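Local coordinates for ripening-associated protein (Musa acuminata, PDB 4PIT) that binds mannose-containing glycans, held here in two pockets at one end of a jacalin-type beta-prism, at residues Y24-V29 with S122-R127; D38-T43 with K130-I135; V74-E79 with L92-N97. The protein carries 1 engineered substitution. All blocks are in the same frame, centred on the assembly; numbering follows the deposited sequence.

Contact 1: Y24-V29 with S122-R127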
loop_
_atom_site.group_PDB
_atom_site.type_symbol
_atom_site.label_atom_id
_atom_site.label_comp_id
_atom_site.label_asym_id
_atom_site.label_seq_id
_atom_site.Cartn_x
_atom_site.Cartn_y
_atom_site.Cartn_z
ATOM N N TYR B 24 16.549 -1.941 -11.859
ATOM C CA TYR B 24 17.751 -2.467 -11.214
ATOM C C TYR B 24 17.472 -3.596 -10.268
ATOM O O TYR B 24 16.323 -3.770 -9.830
ATOM C CB TYR B 24 18.405 -1.323 -10.425
ATOM C CG TYR B 24 18.630 -0.052 -11.215
ATOM C CD1 TYR B 24 19.194 -0.087 -12.491
ATOM C CD2 TYR B 24 18.352 1.187 -10.663
ATOM C CE1 TYR B 24 19.394 1.085 -13.224
ATOM C CE2 TYR B 24 18.594 2.365 -11.369
ATOM C CZ TYR B 24 19.099 2.309 -12.652
ATOM O OH TYR B 24 19.288 3.485 -13.344
ATOM N N ARG B 25 18.531 -4.373 -9.953
ATOM C CA ARG B 25 18.391 -5.453 -8.988
ATOM C C ARG B 25 18.850 -4.938 -7.621
ATOM O O ARG B 25 20.048 -4.736 -7.408
ATOM C CB ARG B 25 19.197 -6.680 -9.391
ATOM C CG ARG B 25 19.010 -7.786 -8.360
ATOM C CD ARG B 25 19.877 -8.978 -8.652
ATOM N NE ARG B 25 19.669 -10.013 -7.647
ATOM C CZ ARG B 25 20.188 -11.234 -7.724
ATOM N NH1 ARG B 25 20.957 -11.573 -8.756
ATOM N NH2 ARG B 25 19.952 -12.123 -6.770
ATOM N N ILE B 26 17.915 -4.761 -6.696
ATOM C CA ILE B 26 18.274 -4.307 -5.345
ATOM C C ILE B 26 19.043 -5.418 -4.671
ATOM O O ILE B 26 18.531 -6.557 -4.624
ATOM C CB ILE B 26 17.030 -3.934 -4.518
ATOM C CG1 ILE B 26 16.284 -2.737 -5.111
ATOM C CG2 ILE B 26 17.383 -3.671 -3.050
ATOM C CD1 ILE B 26 14.770 -2.773 -4.667
ATOM N N ILE B 27 20.230 -5.101 -4.104
ATOM C CA ILE B 27 20.964 -6.140 -3.360
ATOM C C ILE B 27 21.012 -5.814 -1.864
ATOM O O ILE B 27 21.106 -6.744 -1.067
ATOM C CB ILE B 27 22.342 -6.438 -3.952
ATOM C CG1 ILE B 27 23.276 -5.241 -3.922
ATOM C CG2 ILE B 27 22.194 -7.025 -5.384
ATOM C CD1 ILE B 27 24.829 -5.654 -4.144
ATOM N N SER B 28 20.941 -4.525 -1.465
ATOM C CA SER B 28 20.890 -4.195 -0.048
ATOM C C SER B 28 20.302 -2.810 0.143
ATOM O O SER B 28 20.303 -1.972 -0.775
ATOM C CB SER B 28 22.246 -4.308 0.634
ATOM O OG SER B 28 23.164 -3.361 0.129
ATOM N N VAL B 29 19.719 -2.614 1.330
ATOM C CA VAL B 29 19.151 -1.351 1.744
ATOM C C VAL B 29 19.761 -1.027 3.097
ATOM O O VAL B 29 19.675 -1.850 3.998
ATOM C CB VAL B 29 17.597 -1.420 1.793
ATOM C CG1 VAL B 29 16.994 -0.146 2.386
ATOM C CG2 VAL B 29 17.007 -1.679 0.391
ATOM N N SER B 122 10.462 -3.827 -6.420
ATOM C CA SER B 122 11.519 -3.842 -7.426
ATOM C C SER B 122 12.278 -2.519 -7.571
ATOM O O SER B 122 13.178 -2.432 -8.419
ATOM C CB SER B 122 10.922 -4.212 -8.778
ATOM O OG SER B 122 9.906 -3.289 -9.130
ATOM N N GLY B 123 11.939 -1.499 -6.784
ATOM C CA GLY B 123 12.614 -0.218 -6.858
ATOM C C GLY B 123 11.967 0.727 -5.864
ATOM O O GLY B 123 10.923 0.423 -5.272
ATOM N N PHE B 124 12.571 1.903 -5.726
ATOM C CA PHE B 124 12.135 2.907 -4.777
ATOM C C PHE B 124 12.003 4.269 -5.386
ATOM O O PHE B 124 12.700 4.627 -6.324
ATOM C CB PHE B 124 13.165 3.032 -3.626
ATOM C CG PHE B 124 13.214 1.827 -2.729
ATOM C CD1 PHE B 124 12.266 1.651 -1.729
ATOM C CD2 PHE B 124 14.234 0.890 -2.854
ATOM C CE1 PHE B 124 12.315 0.545 -0.881
ATOM C CE2 PHE B 124 14.287 -0.213 -1.994
ATOM C CZ PHE B 124 13.332 -0.367 -1.005
ATOM N N PHE B 125 11.137 5.065 -4.786
ATOM C CA PHE B 125 11.012 6.492 -5.092
ATOM C C PHE B 125 10.610 7.162 -3.774
ATOM O O PHE B 125 10.315 6.471 -2.794
ATOM C CB PHE B 125 10.029 6.780 -6.256
ATOM C CG PHE B 125 8.581 6.469 -5.986
ATOM C CD1 PHE B 125 8.104 5.162 -6.071
ATOM C CD2 PHE B 125 7.699 7.476 -5.585
ATOM C CE1 PHE B 125 6.749 4.871 -5.815
ATOM C CE2 PHE B 125 6.342 7.182 -5.335
ATOM C CZ PHE B 125 5.882 5.876 -5.441
ATOM N N GLY B 126 10.641 8.484 -3.730
ATOM C CA GLY B 126 10.214 9.190 -2.518
ATOM C C GLY B 126 10.746 10.594 -2.492
ATOM O O GLY B 126 10.857 11.235 -3.549
ATOM N N ARG B 127 10.993 11.117 -1.281
ATOM C CA ARG B 127 11.492 12.484 -1.132
ATOM C C ARG B 127 12.469 12.489 0.030
ATOM O O ARG B 127 12.276 11.764 1.012
ATOM C CB ARG B 127 10.331 13.487 -0.860
ATOM C CG ARG B 127 9.249 13.514 -1.964
ATOM C CD ARG B 127 8.177 14.587 -1.676
ATOM N NE ARG B 127 8.767 15.902 -1.851
ATOM C CZ ARG B 127 8.835 16.550 -3.003
ATOM N NH1 ARG B 127 9.435 17.727 -3.068
ATOM N NH2 ARG B 127 8.331 16.010 -4.114
HETATM O O HOH W 1 15.104 -0.651 -9.705
#
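Ser122 and Tyr24 have no direct hydrogen bond between their backbones, and water 1 bridges them instead. It lies 2.9 Å from Ser122 O, within hydrogen-bonding geometry, and accepts the N-H of Tyr24 N at 2.9 Å, so a single molecule spans two backbones too far apart to pair. The serine CB points away from 24-29, and its small side chain packs on Tyr138 and Glu140 of strand 134-140. At Gly123 the peptide itself is touched: Ile26 CD1 lies 3.8 Å from Gly123 N, and it is as close to the carbonyl carbon of Ser122. Phe124 carries the apolar part. With CG anti to its carbonyl carbon (chi1 -69°), the ring swings nearer to 24-29 than its CB does, and one corner does the touching. Phe124 CE2 is 3.7 Å from Ile26 CD1 and 3.9 Å from Val29 CG2, both methyls arriving obliquely. Ile26 runs roughly perpendicular to the phenylalanine, whereas Val29 comes from the opposite direction. Branched aliphatic residues suit this buried place because their terminal methyls can lie against the ring with no polar group to satisfy; Met20, Ile135 and Val137 pack on the phenylalanine too. Farther on, Arg127 turns to Gly14 and Gly15 of the mannose pocket, donating from NE and NH1 to their carbonyls. The directions of the two short strand segments differ by 78°, with axes 6.9 Å apart, too steep for pairing within one sheet. Sheets that form the sides of a prism and turn side chains into a shared hydrophobic centre are characteristic of the beta-prism of jacalin-related lectins.

Contact 2: D38-T43 with K130-I135. With MAN (alpha-D-mannopyranose), chain F; MAN (alpha-D-mannopyranose), chain G.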
loop_
_atom_site.group_PDB
_atom_site.type_symbol
_atom_site.label_atom_id
_atom_site.label_comp_id
_atom_site.label_asym_id
_atom_site.label_seq_id
_atom_site.Cartn_x
_atom_site.Cartn_y
_atom_site.Cartn_z
ATOM N N ASP B 38 16.547 9.091 8.978
ATOM C CA ASP B 38 17.341 10.155 8.386
ATOM C C ASP B 38 17.518 9.973 6.900
ATOM O O ASP B 38 17.596 10.934 6.169
ATOM C CB ASP B 38 18.727 10.157 9.047
ATOM C CG ASP B 38 18.637 10.611 10.497
ATOM O OD1 ASP B 38 18.307 9.759 11.373
ATOM O OD2 ASP B 38 18.809 11.825 10.744
ATOM N N GLY B 39 17.667 8.736 6.454
ATOM C CA GLY B 39 17.935 8.539 5.051
ATOM C C GLY B 39 18.136 7.087 4.756
ATOM O O GLY B 39 18.012 6.232 5.645
ATOM N N VAL B 40 18.369 6.771 3.477
ATOM C CA VAL B 40 18.544 5.374 3.057
ATOM C C VAL B 40 19.574 5.282 1.937
ATOM O O VAL B 40 19.504 6.081 1.001
ATOM C CB VAL B 40 17.202 4.735 2.574
ATOM C CG1 VAL B 40 17.369 3.260 2.248
ATOM C CG2 VAL B 40 16.072 4.908 3.572
ATOM N N ASP B 41 20.461 4.245 1.983
ATOM C CA ASP B 41 21.364 3.921 0.891
ATOM C C ASP B 41 20.719 2.752 0.189
ATOM O O ASP B 41 20.361 1.783 0.863
ATOM C CB ASP B 41 22.767 3.512 1.332
ATOM C CG ASP B 41 23.704 4.598 1.758
ATOM O OD1 ASP B 41 23.393 5.785 1.512
ATOM O OD2 ASP B 41 24.772 4.267 2.293
ATOM N N VAL B 42 20.568 2.804 -1.122
ATOM C CA VAL B 42 20.081 1.649 -1.852
ATOM C C VAL B 42 21.213 1.200 -2.717
ATOM O O VAL B 42 21.762 2.016 -3.482
ATOM C CB VAL B 42 18.803 1.907 -2.692
ATOM C CG1 VAL B 42 18.339 0.653 -3.430
ATOM C CG2 VAL B 42 17.664 2.510 -1.833
ATOM N N THR B 43 21.611 -0.079 -2.580
ATOM C CA THR B 43 22.697 -0.639 -3.396
ATOM C C THR B 43 22.086 -1.626 -4.349
ATOM O O THR B 43 21.292 -2.482 -3.937
ATOM C CB THR B 43 23.800 -1.263 -2.510
ATOM O OG1 THR B 43 24.337 -0.257 -1.633
ATOM C CG2 THR B 43 24.974 -1.837 -3.342
ATOM N N LYS B 130 16.770 16.848 4.943
ATOM C CA LYS B 130 17.593 16.521 6.099
ATOM C C LYS B 130 17.270 15.106 6.599
ATOM O O LYS B 130 18.143 14.408 7.135
ATOM C CB LYS B 130 17.357 17.550 7.208
ATOM C CG LYS B 130 18.284 17.357 8.405
ATOM C CD LYS B 130 18.044 18.463 9.450
ATOM C CE LYS B 130 18.790 18.151 10.736
ATOM N NZ LYS B 130 20.260 18.245 10.551
ATOM N N PHE B 131 15.987 14.706 6.474
ATOM C CA PHE B 131 15.523 13.379 6.851
ATOM C C PHE B 131 14.868 12.735 5.623
ATOM O O PHE B 131 14.852 13.313 4.529
ATOM C CB PHE B 131 14.533 13.463 8.037
ATOM C CG PHE B 131 15.066 14.301 9.197
ATOM C CD1 PHE B 131 16.208 13.912 9.888
ATOM C CD2 PHE B 131 14.421 15.479 9.583
ATOM C CE1 PHE B 131 16.724 14.697 10.935
ATOM C CE2 PHE B 131 14.912 16.241 10.665
ATOM C CZ PHE B 131 16.064 15.845 11.325
ATOM N N LEU B 132 14.350 11.516 5.804
ATOM C CA LEU B 132 13.662 10.858 4.719
ATOM C C LEU B 132 12.190 11.282 4.768
ATOM O O LEU B 132 11.390 10.696 5.515
ATOM C CB LEU B 132 13.826 9.343 4.811
ATOM C CG LEU B 132 13.428 8.587 3.545
ATOM C CD1 LEU B 132 14.236 9.020 2.320
ATOM C CD2 LEU B 132 13.611 7.107 3.775
ATOM N N ASP B 133 11.844 12.298 3.956
ATOM C CA ASP B 133 10.482 12.820 3.931
ATOM C C ASP B 133 9.458 11.809 3.516
ATOM O O ASP B 133 8.373 11.771 4.102
ATOM C CB ASP B 133 10.389 14.008 2.973
ATOM C CG ASP B 133 11.250 15.172 3.422
ATOM O OD1 ASP B 133 12.506 15.048 3.355
ATOM O OD2 ASP B 133 10.679 16.179 3.917
ATOM N N ALA B 134 9.775 10.992 2.485
ATOM C CA ALA B 134 8.753 10.057 1.993
ATOM C C ALA B 134 9.395 8.912 1.249
ATOM O O ALA B 134 10.503 9.038 0.727
ATOM C CB ALA B 134 7.781 10.786 1.071
ATOM N N ILE B 135 8.674 7.798 1.182
ATOM C CA ILE B 135 9.149 6.631 0.422
ATOM C C ILE B 135 7.967 5.929 -0.225
ATOM O O ILE B 135 6.895 5.823 0.358
ATOM C CB ILE B 135 9.987 5.677 1.325
ATOM C CG1 ILE B 135 10.764 4.658 0.449
ATOM C CG2 ILE B 135 9.114 4.990 2.391
ATOM C CD1 ILE B 135 11.887 3.836 1.235
HETATM C C1 MAN F . 14.962 20.126 5.864
HETATM C C2 MAN F . 14.631 20.522 4.432
HETATM C C3 MAN F . 13.155 20.269 4.136
HETATM C C4 MAN F . 12.784 18.822 4.462
HETATM C C5 MAN F . 13.201 18.477 5.889
HETATM C C6 MAN F . 12.994 17.025 6.235
HETATM O O2 MAN F . 15.440 19.727 3.563
HETATM O O3 MAN F . 12.847 20.569 2.781
HETATM O O4 MAN F . 11.370 18.663 4.363
HETATM O O5 MAN F . 14.603 18.753 6.092
HETATM O O6 MAN F . 13.794 16.185 5.396
HETATM C C1 MAN G . 19.102 11.660 16.919
HETATM C C2 MAN G . 20.446 11.181 16.382
HETATM C C3 MAN G . 20.789 11.878 15.064
HETATM C C4 MAN G . 19.646 11.775 14.055
HETATM C C5 MAN G . 18.336 12.268 14.670
HETATM C C6 MAN G . 17.132 12.046 13.770
HETATM O O2 MAN G . 20.387 9.772 16.223
HETATM O O3 MAN G . 21.974 11.338 14.492
HETATM O O4 MAN G . 19.973 12.587 12.938
HETATM O O5 MAN G . 18.083 11.560 15.898
HETATM O O6 MAN G . 16.928 10.659 13.473
HETATM O O HOH W 2 19.945 13.546 8.953
#
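A carboxylate sits against an aromatic edge here: Asp38 OD2 lies in the plane of the Phe131 ring, 3.4 Å from CD1, where the ring's hydrogens are slightly positive. Both residues belong to the sugar-binding end of a beta-prism lectin, in segments that match the Gly-X-X-X-Asp signature of mannose-specific relatives, Gly34 to Asp38 and Gly129 to Asp133. Phe131 separates the two pockets. Its CE1 meets C6 of the chain G mannose at 3.9 Å, and CD2, at the opposite corner, approaches C6 of the chain F mannose. Lys130 CG covers one face over the ring centre and probably limits the ring's rotation. The backbones also meet, as Asp38 O receives a CA-H...O contact from Phe131 CA at 3.3 Å. Water 2 bridges the Asp38 carboxylate and the Lys130 carbonyl, donating to Asp38 OD2 and Lys130 O. Leu132 turns inward toward Gly39 and Val40, filling the base beneath the loop with hydrocarbon. In each pocket the aspartate grips the sugar with both oxygens. Asp38 OD1 accepts a hydrogen bond from O6 of the chain G mannose, and OD2 one from O4. The chain F mannose repeats the scheme, with O6 donating to Asp133 OD1 at 2.7 Å and O4 to Asp133 OD2 at 2.6 Å, while Phe131 N donates back to the same O6 at 2.9 Å, nearly straight at 165°.

Contact 3: V74-E79 with L92-N97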
loop_
_atom_site.group_PDB
_atom_site.type_symbol
_atom_site.label_atom_id
_atom_site.label_comp_id
_atom_site.label_asym_id
_atom_site.label_seq_id
_atom_site.Cartn_x
_atom_site.Cartn_y
_atom_site.Cartn_z
ATOM N N VAL B 74 9.160 -8.140 0.325
ATOM C CA VAL B 74 7.733 -8.424 0.105
ATOM C C VAL B 74 6.820 -7.587 0.996
ATOM O O VAL B 74 5.603 -7.824 1.049
ATOM C CB VAL B 74 7.403 -9.932 0.278
ATOM C CG1 VAL B 74 8.112 -10.757 -0.781
ATOM C CG2 VAL B 74 7.680 -10.440 1.708
ATOM N N GLY B 75 7.392 -6.622 1.700
ATOM C CA GLY B 75 6.578 -5.785 2.547
ATOM C C GLY B 75 7.346 -4.582 3.021
ATOM O O GLY B 75 8.571 -4.630 3.155
ATOM N N MET B 76 6.607 -3.530 3.350
ATOM C CA MET B 76 7.159 -2.298 3.883
ATOM C C MET B 76 6.147 -1.710 4.836
ATOM O O MET B 76 4.943 -1.741 4.531
ATOM C CB MET B 76 7.491 -1.305 2.743
ATOM C CG MET B 76 8.201 -0.032 3.239
ATOM S SD MET B 76 8.731 1.023 1.876
ATOM C CE MET B 76 7.165 1.675 1.357
ATOM N N ALA B 77 6.596 -1.134 5.948
ATOM C CA ALA B 77 5.670 -0.500 6.876
ATOM C C ALA B 77 6.404 0.539 7.687
ATOM O O ALA B 77 7.628 0.572 7.705
ATOM C CB ALA B 77 5.034 -1.544 7.798
ATOM N N GLY B 78 5.659 1.375 8.385
ATOM C CA GLY B 78 6.312 2.355 9.239
ATOM C C GLY B 78 5.329 3.341 9.775
ATOM O O GLY B 78 4.137 3.031 9.896
ATOM N N GLU B 79 5.836 4.537 10.126
ATOM C CA GLU B 79 5.051 5.619 10.692
ATOM C C GLU B 79 5.446 6.928 10.085
ATOM O O GLU B 79 6.648 7.172 9.893
ATOM C CB GLU B 79 5.289 5.734 12.200
ATOM C CG GLU B 79 4.999 4.478 12.995
ATOM C CD GLU B 79 3.647 4.445 13.666
ATOM O OE1 GLU B 79 2.993 5.510 13.741
ATOM O OE2 GLU B 79 3.267 3.365 14.172
ATOM N N LEU B 92 10.567 3.049 9.883
ATOM C CA LEU B 92 10.505 2.331 8.605
ATOM C C LEU B 92 11.057 0.929 8.774
ATOM O O LEU B 92 12.162 0.731 9.273
ATOM C CB LEU B 92 11.298 3.094 7.530
ATOM C CG LEU B 92 11.366 2.452 6.121
ATOM C CD1 LEU B 92 9.990 2.452 5.468
ATOM C CD2 LEU B 92 12.310 3.237 5.232
ATOM N N GLY B 93 10.303 -0.027 8.280
ATOM C CA GLY B 93 10.766 -1.403 8.276
ATOM C C GLY B 93 10.380 -2.115 7.003
ATOM O O GLY B 93 9.605 -1.593 6.190
ATOM N N PHE B 94 10.931 -3.333 6.837
ATOM C CA PHE B 94 10.652 -4.157 5.658
ATOM C C PHE B 94 10.546 -5.601 6.037
ATOM O O PHE B 94 11.196 -6.036 6.999
ATOM C CB PHE B 94 11.805 -4.048 4.636
ATOM C CG PHE B 94 11.904 -2.716 3.939
ATOM C CD1 PHE B 94 12.665 -1.684 4.481
ATOM C CD2 PHE B 94 11.231 -2.489 2.744
ATOM C CE1 PHE B 94 12.756 -0.442 3.830
ATOM C CE2 PHE B 94 11.320 -1.239 2.095
ATOM C CZ PHE B 94 12.083 -0.228 2.647
ATOM N N SER B 95 9.816 -6.360 5.225
ATOM C CA SER B 95 9.724 -7.810 5.313
ATOM C C SER B 95 10.304 -8.416 4.063
ATOM O O SER B 95 10.101 -7.892 2.976
ATOM C CB SER B 95 8.259 -8.264 5.419
ATOM O OG SER B 95 7.572 -7.600 6.463
ATOM N N THR B 96 11.023 -9.518 4.206
ATOM C CA THR B 96 11.436 -10.307 3.058
ATOM C C THR B 96 10.697 -11.629 3.174
ATOM O O THR B 96 10.001 -11.876 4.156
ATOM C CB THR B 96 12.947 -10.499 2.940
ATOM O OG1 THR B 96 13.368 -11.435 3.946
ATOM C CG2 THR B 96 13.745 -9.199 2.993
ATOM N N ASN B 97 10.874 -12.499 2.183
ATOM C CA ASN B 97 10.274 -13.823 2.249
ATOM C C ASN B 97 10.992 -14.673 3.318
ATOM O O ASN B 97 10.522 -15.767 3.627
ATOM C CB ASN B 97 10.342 -14.486 0.872
ATOM C CG ASN B 97 11.745 -14.598 0.318
ATOM O OD1 ASN B 97 12.536 -13.653 0.353
ATOM N ND2 ASN B 97 12.090 -15.758 -0.239
#
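Val74-Glu79 and Leu92-Asn97 pair as neighbouring antiparallel strands, their directions 163° apart. Backbone hydrogen bonds hold the strands in register. Ala77 and Gly93 form a hydrogen-bonded pair, with Gly93 N donating to Ala77 O at 2.8 Å and Ala77 N returning a bond to Gly93 O at 3.1 Å. Ser95 N donates to Gly75 O at 3.0 Å, and Ser95 O then receives two donors: Val74 N at 2.8 Å and, weakly, Gly75 N at 3.3 Å. Val74 and Gly75 both face Ser95, a classic beta bulge. Weaker CA-H...O contacts from Met76, Leu92 and Phe94 fill the intervals between these bonds. Glycine suits the strands where they run close: at Gly75 the missing side chain leaves room for Ser95 CB, 4.1 Å from the Gly75 CA.

Apolar contacts lie on the face that Met76, Leu92 and Phe94 share. Met76 and Phe94 point the same way, side by side. Extended through CG (chi1 -175°) and bending only at its last torsion, the methionine brings SD to 3.4 Å from Phe94 CE2. The sulfur sits oblique to the ring, 52° off its normal, in a Met-aromatic contact. Leu92 CD1 meets Met76 CG at about a right angle to the direction of the phenylalanine ring. At the far end, Val74 CG2 rests on the backbone of Thr96.

Strand 110-116 flanks 73-83 and strand 100-104 flanks 86-96, making this hairpin the middle of its four-stranded sheet, while Ile135 and Val137 of strand 134-140 pack against the inner face.

In the fold
Contacts 1 and 2 run between the same two sheets of the prism, and their centres are 11 Å apart; Ile27 N and Thr43 O, at 2.8 Å in a probable hydrogen bond, link them across the neighbouring strands 25-33 and 37-46. Contact 3 lies within the third sheet, with its centre about 13 Å from that of contact 1 and 14 Å from that of contact 2. The interior joins all three: Phe124 CE1 touches Phe94 CE2 at 3.6 Å, and Ile135 CG2 reaches Met76 CE at 4.0 Å. Contact 2 alone handles mannose directly. In contact 3, the Leu92 side chain is still about 11 Å from a bound mannose.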